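Local coordinates for AbiEi antitoxin C-terminal domain-containing protein (Mycobacterium tuberculosis, PDB 1ZEL) that is of unknown function but probably binds DNA through a winged-helix domain and carries a domain related to the C-terminal part of AbiEi antitoxins, at residues A[114-119]-A[195-200]; A[186-191]-A[217-222]; A[236-241]-A[248-253]. One frame throughout, in Å; residues are numbered along the deposited sequence.

Contact 1. Residues A[114-119]-A[195-200]. With FMT (formic acid), chain F.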
loop_
_atom_site.group_PDB
_atom_site.type_symbol
_atom_site.label_atom_id
_atom_site.label_comp_id
_atom_site.label_asym_id
_atom_site.label_seq_id
_atom_site.Cartn_x
_atom_site.Cartn_y
_atom_site.Cartn_z
ATOM N N GLY A 114 -11.737 2.981 -1.228
ATOM C CA GLY A 114 -12.851 3.734 -0.618
ATOM C C GLY A 114 -13.523 3.091 0.575
ATOM O O GLY A 114 -14.608 3.525 0.982
ATOM N N TYR A 115 -12.850 2.118 1.195
ATOM C CA TYR A 115 -13.463 1.363 2.292
ATOM C C TYR A 115 -13.102 1.874 3.687
ATOM O O TYR A 115 -13.464 1.237 4.681
ATOM C CB TYR A 115 -13.158 -0.141 2.155
ATOM C CG TYR A 115 -13.431 -0.688 0.769
ATOM C CD1 TYR A 115 -12.480 -1.450 0.084
ATOM C CD2 TYR A 115 -14.606 -0.395 0.123
ATOM C CE1 TYR A 115 -12.736 -1.918 -1.192
ATOM C CE2 TYR A 115 -14.864 -0.864 -1.169
ATOM C CZ TYR A 115 -13.929 -1.615 -1.809
ATOM O OH TYR A 115 -14.164 -2.067 -3.080
ATOM N N LEU A 116 -12.427 3.018 3.785
ATOM C CA LEU A 116 -12.003 3.508 5.091
ATOM C C LEU A 116 -12.472 4.918 5.343
ATOM O O LEU A 116 -12.371 5.789 4.471
ATOM C CB LEU A 116 -10.467 3.435 5.268
ATOM C CG LEU A 116 -9.736 2.092 5.247
ATOM C CD1 LEU A 116 -8.254 2.282 5.424
ATOM C CD2 LEU A 116 -10.244 1.154 6.334
ATOM N N ASP A 117 -12.965 5.143 6.554
ATOM C CA ASP A 117 -13.376 6.468 7.014
ATOM C C ASP A 117 -12.230 7.479 7.043
ATOM O O ASP A 117 -12.415 8.644 6.700
ATOM C CB ASP A 117 -13.986 6.333 8.407
ATOM C CG ASP A 117 -15.289 5.541 8.392
ATOM O OD1 ASP A 117 -16.076 5.751 7.434
ATOM O OD2 ASP A 117 -15.518 4.723 9.322
ATOM N N ARG A 118 -11.047 7.024 7.443
ATOM C CA ARG A 118 -9.927 7.919 7.725
ATOM C C ARG A 118 -8.719 7.496 6.937
ATOM O O ARG A 118 -8.448 6.302 6.810
ATOM C CB ARG A 118 -9.550 7.882 9.218
ATOM C CG ARG A 118 -10.664 8.201 10.230
ATOM C CD ARG A 118 -11.469 9.431 9.843
ATOM N NE ARG A 118 -10.689 10.665 9.871
ATOM C CZ ARG A 118 -10.865 11.669 9.021
ATOM N NH1 ARG A 118 -11.780 11.569 8.074
ATOM N NH2 ARG A 118 -10.129 12.771 9.114
ATOM N N GLN A 119 -7.975 8.472 6.426
ATOM C CA GLN A 119 -6.710 8.168 5.799
ATOM C C GLN A 119 -5.818 7.475 6.806
ATOM O O GLN A 119 -5.632 7.972 7.918
ATOM C CB GLN A 119 -6.004 9.410 5.268
ATOM C CG GLN A 119 -4.694 9.063 4.560
ATOM C CD GLN A 119 -3.972 10.274 4.017
ATOM O OE1 GLN A 119 -4.470 11.390 4.094
ATOM N NE2 GLN A 119 -2.786 10.050 3.438
ATOM N N ALA A 195 -4.034 -10.072 11.122
ATOM C CA ALA A 195 -3.103 -9.257 11.924
ATOM C C ALA A 195 -2.270 -8.331 11.028
ATOM O O ALA A 195 -1.683 -7.343 11.516
ATOM C CB ALA A 195 -2.171 -10.161 12.794
ATOM N N SER A 196 -2.266 -8.621 9.721
ATOM C CA SER A 196 -1.547 -7.810 8.760
ATOM C C SER A 196 -2.268 -6.510 8.473
ATOM O O SER A 196 -1.685 -5.595 7.878
ATOM C CB SER A 196 -1.336 -8.569 7.449
ATOM O OG SER A 196 -2.545 -8.659 6.722
ATOM N N PHE A 197 -3.524 -6.419 8.908
ATOM C CA PHE A 197 -4.338 -5.242 8.623
ATOM C C PHE A 197 -4.606 -4.469 9.911
ATOM O O PHE A 197 -4.997 -5.052 10.928
ATOM C CB PHE A 197 -5.640 -5.663 7.947
ATOM C CG PHE A 197 -6.494 -4.509 7.507
ATOM C CD1 PHE A 197 -6.304 -3.902 6.263
ATOM C CD2 PHE A 197 -7.533 -4.074 8.305
ATOM C CE1 PHE A 197 -7.137 -2.840 5.847
ATOM C CE2 PHE A 197 -8.354 -3.016 7.912
ATOM C CZ PHE A 197 -8.170 -2.407 6.686
ATOM N N GLY A 198 -4.380 -3.160 9.881
ATOM C CA GLY A 198 -4.471 -2.349 11.105
ATOM C C GLY A 198 -5.848 -1.782 11.444
ATOM O O GLY A 198 -6.432 -2.128 12.474
ATOM N N PRO A 199 -6.388 -0.906 10.579
ATOM C CA PRO A 199 -7.624 -0.193 10.972
ATOM C C PRO A 199 -8.940 -0.978 10.774
ATOM O O PRO A 199 -9.848 -0.542 10.050
ATOM C CB PRO A 199 -7.563 1.078 10.123
ATOM C CG PRO A 199 -6.843 0.630 8.842
ATOM C CD PRO A 199 -5.890 -0.483 9.249
ATOM N N TRP A 200 -9.054 -2.126 11.442
ATOM C CA TRP A 200 -10.284 -2.926 11.359
ATOM C C TRP A 200 -11.546 -2.142 11.704
ATOM O O TRP A 200 -12.552 -2.255 11.007
ATOM C CB TRP A 200 -10.179 -4.181 12.234
ATOM C CG TRP A 200 -9.430 -5.276 11.553
ATOM C CD1 TRP A 200 -8.116 -5.572 11.701
ATOM C CD2 TRP A 200 -9.944 -6.177 10.571
ATOM N NE1 TRP A 200 -7.777 -6.630 10.898
ATOM C CE2 TRP A 200 -8.886 -7.027 10.196
ATOM C CE3 TRP A 200 -11.202 -6.372 10.003
ATOM C CZ2 TRP A 200 -9.038 -8.053 9.249
ATOM C CZ3 TRP A 200 -11.357 -7.387 9.064
ATOM C CH2 TRP A 200 -10.279 -8.224 8.708
HETATM C C FMT F . -1.750 6.109 2.678
HETATM O O1 FMT F . -2.156 7.189 2.229
HETATM O O2 FMT F . -2.002 5.008 2.165
#
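Two loops of the AbiEi-type domain meet here, and Leu116 in the loop after helix 106-113 bridges to Phe197 and Pro199 in the loop ahead of helix 200-203. Its two methyl groups meet different side chains. CD2 comes to the edge of the Phe197 ring, near its plane, 4.1 Å from CZ, and also approaches Pro199 O, while CD1 rests against Pro199 CG at 4.1 Å. With Leu116 CG anti to its own carbonyl carbon (chi1 -63°), the branched end faces the second loop. The leucine and phenylalanine run past each other in opposite directions, whereas leucine and proline cross at about a right angle.

The second loop is braced from within. Pro199 CD lies over one face of the Phe197 ring, offset toward its rim, and CD2 of the same ring stands 3.6 Å above the plane of the Trp200 ring, likewise offset toward the rim. Pro199 is the centre of an inverse gamma turn, in which Trp200 N donates to Gly198 O at 2.8 Å, and it also occupies the N-cap position of the helix that follows. On the first loop, Gly114 ends helix 106-113 in a Schellman motif with positive phi, and Gln119 NE2 donates to O1 of a formic acid at 3.2 Å, a ligand probably left by crystallisation.

Around this contact Leu116 also packs on Ala110 and Trp111 of helix 106-113 and on Leu203 of helix 200-203. Phe197 and Trp200 reach Ile190 of helix 183-192, which places the loop pair among three helices.

Contact 2. Residues A[186-191]-A[217-222]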
loop_
_atom_site.group_PDB
_atom_site.type_symbol
_atom_site.label_atom_id
_atom_site.label_comp_id
_atom_site.label_asym_id
_atom_site.label_seq_id
_atom_site.Cartn_x
_atom_site.Cartn_y
_atom_site.Cartn_z
ATOM N N LEU A 186 -7.415 -7.645 -1.526
ATOM C CA LEU A 186 -7.514 -7.056 -0.201
ATOM C C LEU A 186 -8.294 -7.969 0.740
ATOM O O LEU A 186 -7.833 -8.265 1.845
ATOM C CB LEU A 186 -8.192 -5.691 -0.270
ATOM C CG LEU A 186 -8.530 -5.076 1.087
ATOM C CD1 LEU A 186 -7.275 -4.753 1.934
ATOM C CD2 LEU A 186 -9.355 -3.868 0.825
ATOM N N LEU A 187 -9.451 -8.446 0.291
ATOM C CA LEU A 187 -10.300 -9.247 1.154
ATOM C C LEU A 187 -9.554 -10.536 1.495
ATOM O O LEU A 187 -9.556 -10.989 2.651
ATOM C CB LEU A 187 -11.636 -9.559 0.474
ATOM C CG LEU A 187 -12.740 -10.177 1.336
ATOM C CD1 LEU A 187 -14.130 -9.748 0.831
ATOM C CD2 LEU A 187 -12.594 -11.733 1.338
ATOM N N VAL A 188 -8.932 -11.150 0.496
ATOM C CA VAL A 188 -8.199 -12.393 0.766
ATOM C C VAL A 188 -7.020 -12.141 1.713
ATOM O O VAL A 188 -6.732 -12.955 2.586
ATOM C CB VAL A 188 -7.763 -13.100 -0.513
ATOM C CG1 VAL A 188 -6.867 -14.287 -0.176
ATOM C CG2 VAL A 188 -9.031 -13.570 -1.285
ATOM N N GLN A 189 -6.372 -10.997 1.563
ATOM C CA GLN A 189 -5.251 -10.662 2.434
ATOM C C GLN A 189 -5.707 -10.619 3.882
ATOM O O GLN A 189 -5.110 -11.245 4.757
ATOM C CB GLN A 189 -4.657 -9.299 2.067
ATOM C CG GLN A 189 -3.481 -8.918 2.985
ATOM C CD GLN A 189 -3.239 -7.436 3.046
ATOM O OE1 GLN A 189 -3.430 -6.732 2.068
ATOM N NE2 GLN A 189 -2.795 -6.950 4.202
ATOM N N ILE A 190 -6.769 -9.861 4.141
ATOM C CA ILE A 190 -7.164 -9.637 5.523
ATOM C C ILE A 190 -7.863 -10.884 6.134
ATOM O O ILE A 190 -7.854 -11.067 7.351
ATOM C CB ILE A 190 -8.016 -8.359 5.615
ATOM C CG1 ILE A 190 -9.352 -8.552 4.910
ATOM C CG2 ILE A 190 -7.286 -7.194 4.906
ATOM C CD1 ILE A 190 -10.298 -7.343 5.079
ATOM N N ALA A 191 -8.463 -11.729 5.295
ATOM C CA ALA A 191 -8.989 -13.028 5.770
ATOM C C ALA A 191 -7.833 -13.994 6.079
ATOM O O ALA A 191 -7.853 -14.715 7.091
ATOM C CB ALA A 191 -9.924 -13.647 4.713
ATOM N N GLU A 217 -15.327 -15.444 -8.484
ATOM C CA GLU A 217 -14.310 -16.233 -9.194
ATOM C C GLU A 217 -12.904 -15.751 -8.848
ATOM O O GLU A 217 -11.999 -16.561 -8.668
ATOM C CB GLU A 217 -14.483 -16.213 -10.710
ATOM C CG GLU A 217 -13.385 -17.060 -11.393
ATOM C CD GLU A 217 -13.439 -17.077 -12.922
ATOM O OE1 GLU A 217 -14.555 -17.005 -13.488
ATOM O OE2 GLU A 217 -12.359 -17.173 -13.549
ATOM N N ARG A 218 -12.712 -14.440 -8.794
ATOM C CA ARG A 218 -11.389 -13.900 -8.423
ATOM C C ARG A 218 -11.056 -14.242 -6.994
ATOM O O ARG A 218 -9.927 -14.609 -6.700
ATOM C CB ARG A 218 -11.336 -12.398 -8.614
ATOM C CG ARG A 218 -11.281 -12.035 -10.060
ATOM C CD ARG A 218 -11.450 -10.552 -10.254
ATOM N NE ARG A 218 -10.228 -9.820 -9.941
ATOM C CZ ARG A 218 -9.195 -9.692 -10.767
ATOM N NH1 ARG A 218 -8.149 -8.990 -10.389
ATOM N NH2 ARG A 218 -9.212 -10.247 -11.961
ATOM N N LEU A 219 -12.039 -14.141 -6.098
ATOM C CA LEU A 219 -11.829 -14.534 -4.699
ATOM C C LEU A 219 -11.317 -15.970 -4.619
ATOM O O LEU A 219 -10.331 -16.271 -3.937
ATOM C CB LEU A 219 -13.135 -14.404 -3.902
ATOM C CG LEU A 219 -13.509 -12.963 -3.518
ATOM C CD1 LEU A 219 -14.860 -12.971 -2.804
ATOM C CD2 LEU A 219 -12.436 -12.305 -2.621
ATOM N N GLU A 220 -11.976 -16.852 -5.360
ATOM C CA GLU A 220 -11.662 -18.239 -5.311
ATOM C C GLU A 220 -10.233 -18.510 -5.810
ATOM O O GLU A 220 -9.517 -19.348 -5.251
ATOM C CB GLU A 220 -12.703 -18.983 -6.146
ATOM C CG GLU A 220 -12.468 -20.462 -6.264
ATOM C CD GLU A 220 -13.477 -21.127 -7.173
ATOM O OE1 GLU A 220 -14.383 -20.433 -7.701
ATOM O OE2 GLU A 220 -13.352 -22.353 -7.355
ATOM N N ARG A 221 -9.822 -17.810 -6.859
ATOM C CA ARG A 221 -8.506 -18.071 -7.449
ATOM C C ARG A 221 -7.420 -17.510 -6.524
ATOM O O ARG A 221 -6.353 -18.091 -6.379
ATOM C CB ARG A 221 -8.409 -17.483 -8.851
ATOM C CG ARG A 221 -9.300 -18.207 -9.875
ATOM C CD ARG A 221 -9.105 -17.589 -11.249
ATOM N NE ARG A 221 -7.708 -17.668 -11.679
ATOM C CZ ARG A 221 -7.090 -16.739 -12.405
ATOM N NH1 ARG A 221 -7.744 -15.647 -12.782
ATOM N NH2 ARG A 221 -5.814 -16.895 -12.737
ATOM N N LEU A 222 -7.720 -16.396 -5.877
ATOM C CA LEU A 222 -6.803 -15.803 -4.888
ATOM C C LEU A 222 -6.730 -16.578 -3.561
ATOM O O LEU A 222 -5.725 -16.501 -2.868
ATOM C CB LEU A 222 -7.163 -14.352 -4.637
ATOM C CG LEU A 222 -6.815 -13.396 -5.794
ATOM C CD1 LEU A 222 -7.522 -12.105 -5.630
ATOM C CD2 LEU A 222 -5.338 -13.122 -5.833
#
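Val188 of helix 186-191 and Leu219 of helix 217-222 slide past each other in opposite directions, bringing Val188 CG2 to 3.9 Å from Leu219 CD2. The same leucine methyl is shared: Leu187 crosses Leu219 at about a right angle, and its CD2 lies 4.0 Å from Leu219 CD2. One branch of Leu219 thus touches two consecutive residues of the facing helix. Its CB does not aim directly at that helix, but CG anti to the carbonyl carbon (chi1 -77°) carries the end of the chain closer.

Val188 uses both of its branches. CG2, besides meeting Leu219, touches Leu222 CB at 3.9 Å, so it sits against two residues one helical turn apart. CG1 instead approaches the backbone, 3.7 Å from Leu222 O, a carbonyl that accepts hydrogen bonds from Trp149 NE1 and Arg226 NH1. Val188 and Leu222 meet at a slant, their backbones coming nearest here, with 6.7 Å between the two CA atoms.

All four touching residues are buried, and the contact across the two segments is entirely apolar apart from that carbonyl. The segment axes approach to 9.8 Å and cross at -43°. Such spacing, with aliphatic branches meeting between the axes, is characteristic of helix-helix packing in an alpha-helical core; here it joins helices 183-192 and 216-223 of the AbiEi-type domain.

Contact 3. Residues A[236-241]-A[248-253]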
loop_
_atom_site.group_PDB
_atom_site.type_symbol
_atom_site.label_atom_id
_atom_site.label_comp_id
_atom_site.label_asym_id
_atom_site.label_seq_id
_atom_site.Cartn_x
_atom_site.Cartn_y
_atom_site.Cartn_z
ATOM N N TYR A 236 -16.963 -15.764 5.613
ATOM C CA TYR A 236 -17.619 -15.014 6.679
ATOM C C TYR A 236 -17.657 -13.494 6.419
ATOM O O TYR A 236 -18.620 -12.817 6.791
ATOM C CB TYR A 236 -16.892 -15.272 7.999
ATOM C CG TYR A 236 -17.528 -14.577 9.171
ATOM C CD1 TYR A 236 -18.771 -14.978 9.645
ATOM C CD2 TYR A 236 -16.880 -13.528 9.822
ATOM C CE1 TYR A 236 -19.369 -14.354 10.736
ATOM C CE2 TYR A 236 -17.477 -12.892 10.913
ATOM C CZ TYR A 236 -18.717 -13.306 11.359
ATOM O OH TYR A 236 -19.298 -12.683 12.443
ATOM N N LEU A 237 -16.602 -12.954 5.810
ATOM C CA LEU A 237 -16.625 -11.539 5.370
ATOM C C LEU A 237 -17.723 -11.288 4.322
ATOM O O LEU A 237 -18.455 -10.287 4.396
ATOM C CB LEU A 237 -15.224 -11.083 4.872
ATOM C CG LEU A 237 -14.148 -10.918 5.981
ATOM C CD1 LEU A 237 -12.781 -10.616 5.360
ATOM C CD2 LEU A 237 -14.498 -9.834 7.020
ATOM N N LEU A 238 -17.901 -12.215 3.383
ATOM C CA LEU A 238 -19.015 -12.075 2.440
ATOM C C LEU A 238 -20.340 -12.013 3.176
ATOM O O LEU A 238 -21.178 -11.176 2.858
ATOM C CB LEU A 238 -19.040 -13.189 1.395
ATOM C CG LEU A 238 -17.894 -13.231 0.373
ATOM C CD1 LEU A 238 -18.173 -14.220 -0.746
ATOM C CD2 LEU A 238 -17.620 -11.869 -0.204
ATOM N N ASP A 239 -20.505 -12.917 4.147
ATOM C CA ASP A 239 -21.710 -13.013 4.967
ATOM C C ASP A 239 -21.928 -11.694 5.698
ATOM O O ASP A 239 -23.005 -11.103 5.632
ATOM C CB ASP A 239 -21.538 -14.186 5.960
ATOM C CG ASP A 239 -22.852 -14.612 6.615
ATOM O OD1 ASP A 239 -23.362 -13.845 7.429
ATOM O OD2 ASP A 239 -23.361 -15.715 6.301
ATOM N N SER A 240 -20.877 -11.231 6.371
ATOM C CA SER A 240 -20.879 -9.968 7.100
ATOM C C SER A 240 -21.163 -8.736 6.223
ATOM O O SER A 240 -21.725 -7.745 6.710
ATOM C CB SER A 240 -19.537 -9.805 7.826
ATOM O OG SER A 240 -19.345 -10.911 8.713
ATOM N N GLY A 241 -20.810 -8.813 4.936
ATOM C CA GLY A 241 -21.123 -7.740 3.982
ATOM C C GLY A 241 -22.485 -7.917 3.360
ATOM O O GLY A 241 -22.791 -7.340 2.315
ATOM N N GLN A 248 -21.394 -18.865 1.660
ATOM C CA GLN A 248 -21.522 -20.318 1.758
ATOM C C GLN A 248 -21.110 -21.031 0.458
ATOM O O GLN A 248 -20.501 -22.120 0.491
ATOM C CB GLN A 248 -22.939 -20.673 2.193
ATOM C CG GLN A 248 -23.214 -20.222 3.642
ATOM C CD GLN A 248 -24.683 -20.222 4.016
ATOM O OE1 GLN A 248 -25.466 -21.024 3.512
ATOM N NE2 GLN A 248 -25.063 -19.323 4.919
ATOM N N ALA A 249 -21.392 -20.401 -0.681
ATOM C CA ALA A 249 -21.000 -20.976 -1.967
ATOM C C ALA A 249 -19.489 -20.925 -2.133
ATOM O O ALA A 249 -18.882 -21.864 -2.660
ATOM C CB ALA A 249 -21.666 -20.255 -3.107
ATOM N N LEU A 250 -18.881 -19.830 -1.687
ATOM C CA LEU A 250 -17.432 -19.682 -1.793
ATOM C C LEU A 250 -16.791 -20.720 -0.906
ATOM O O LEU A 250 -15.830 -21.392 -1.306
ATOM C CB LEU A 250 -16.989 -18.255 -1.381
ATOM C CG LEU A 250 -15.462 -18.045 -1.409
ATOM C CD1 LEU A 250 -14.938 -18.226 -2.833
ATOM C CD2 LEU A 250 -15.083 -16.691 -0.830
ATOM N N LEU A 251 -17.338 -20.879 0.299
ATOM C CA LEU A 251 -16.716 -21.804 1.257
ATOM C C LEU A 251 -16.775 -23.230 0.738
ATOM O O LEU A 251 -15.836 -24.001 0.933
ATOM C CB LEU A 251 -17.322 -21.697 2.669
ATOM C CG LEU A 251 -16.625 -22.507 3.781
ATOM C CD1 LEU A 251 -15.102 -22.305 3.852
ATOM C CD2 LEU A 251 -17.232 -22.217 5.108
ATOM N N ALA A 252 -17.858 -23.563 0.040
ATOM C CA ALA A 252 -18.006 -24.885 -0.556
ATOM C C ALA A 252 -16.966 -25.222 -1.628
ATOM O O ALA A 252 -16.841 -26.381 -2.027
ATOM C CB ALA A 252 -19.419 -25.061 -1.090
ATOM N N LYS A 253 -16.196 -24.233 -2.082
ATOM C CA LYS A 253 -15.215 -24.458 -3.158
ATOM C C LYS A 253 -13.779 -24.660 -2.646
ATOM O O LYS A 253 -12.834 -24.783 -3.441
ATOM C CB LYS A 253 -15.287 -23.336 -4.196
ATOM C CG LYS A 253 -16.543 -23.423 -5.085
ATOM C CD LYS A 253 -16.716 -22.174 -5.935
ATOM C CE LYS A 253 -17.871 -22.279 -6.933
ATOM N NZ LYS A 253 -19.193 -21.862 -6.330
#
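Leu238 and Leu250 meet across the turn between helices 228-240 and 244-251, and the path of Leu238 tells most of the contact. Its CB points from the first helix toward the second. From there CG stands anti to the carbonyl carbon (chi1 -67°), directing the chain toward helix 244-251. At the fork, CD1 reaches Leu250 CD2 at 4.0 Å and also comes against Leu219 CD1 of helix 216-223, which CD2 meets as well. Leu250 comes to the meeting with its CG anti to the backbone N (chi1 177°), and the two leucines cross at about a right angle, touching through one methyl each.

A looser polar approach lies at the outer side, where Asp239 OD2 and Gln248 NE2 are 4.2 Å apart, too far for a hydrogen bond. The carboxylate oxygen is instead hydrogen-bonded to Tyr281 OH, and Gln248 also packs on Tyr281.

Near the end of the first helix, Ser240 OG donates to Tyr236 O at 2.8 Å, lying above the carbonyl plane. Ser240 N bonds to the same oxygen from the other face of that plane, so side chain and amide of a single residue grip one carbonyl.

Helix 216-223 packs on both leucines, Leu238 through Asp216 and Leu219 and Leu250 through Leu223. Tyr236, Leu237 and Ser240 touch helix 288-296, while Leu238 turns to helices 244-251 and 216-223.

In the fold
The three contacts form a chain of packing through the helices of this part of the chain. Contact 1 and contact 2, with centres about 17 Å apart, touch directly: Tyr115 CD1 lies 4.0 Å from Leu186 CD2, and Ser196 OG and Gln189 NE2 form a probable hydrogen bond of 3.1 Å. Contacts 2 and 3 lie closer, their centres about 11 Å apart, and are joined where Leu187 CG meets Leu237 CD1 at 4.0 Å. Contacts 1 and 3 do not touch. The sodium ion, at the site of Arg167, Asp209 and Asp213, is about 13 Å from the Leu116 side chain and about 11 Å from those of Leu187 and Leu238; Tyr115 OH is hydrogen-bonded to Asp213.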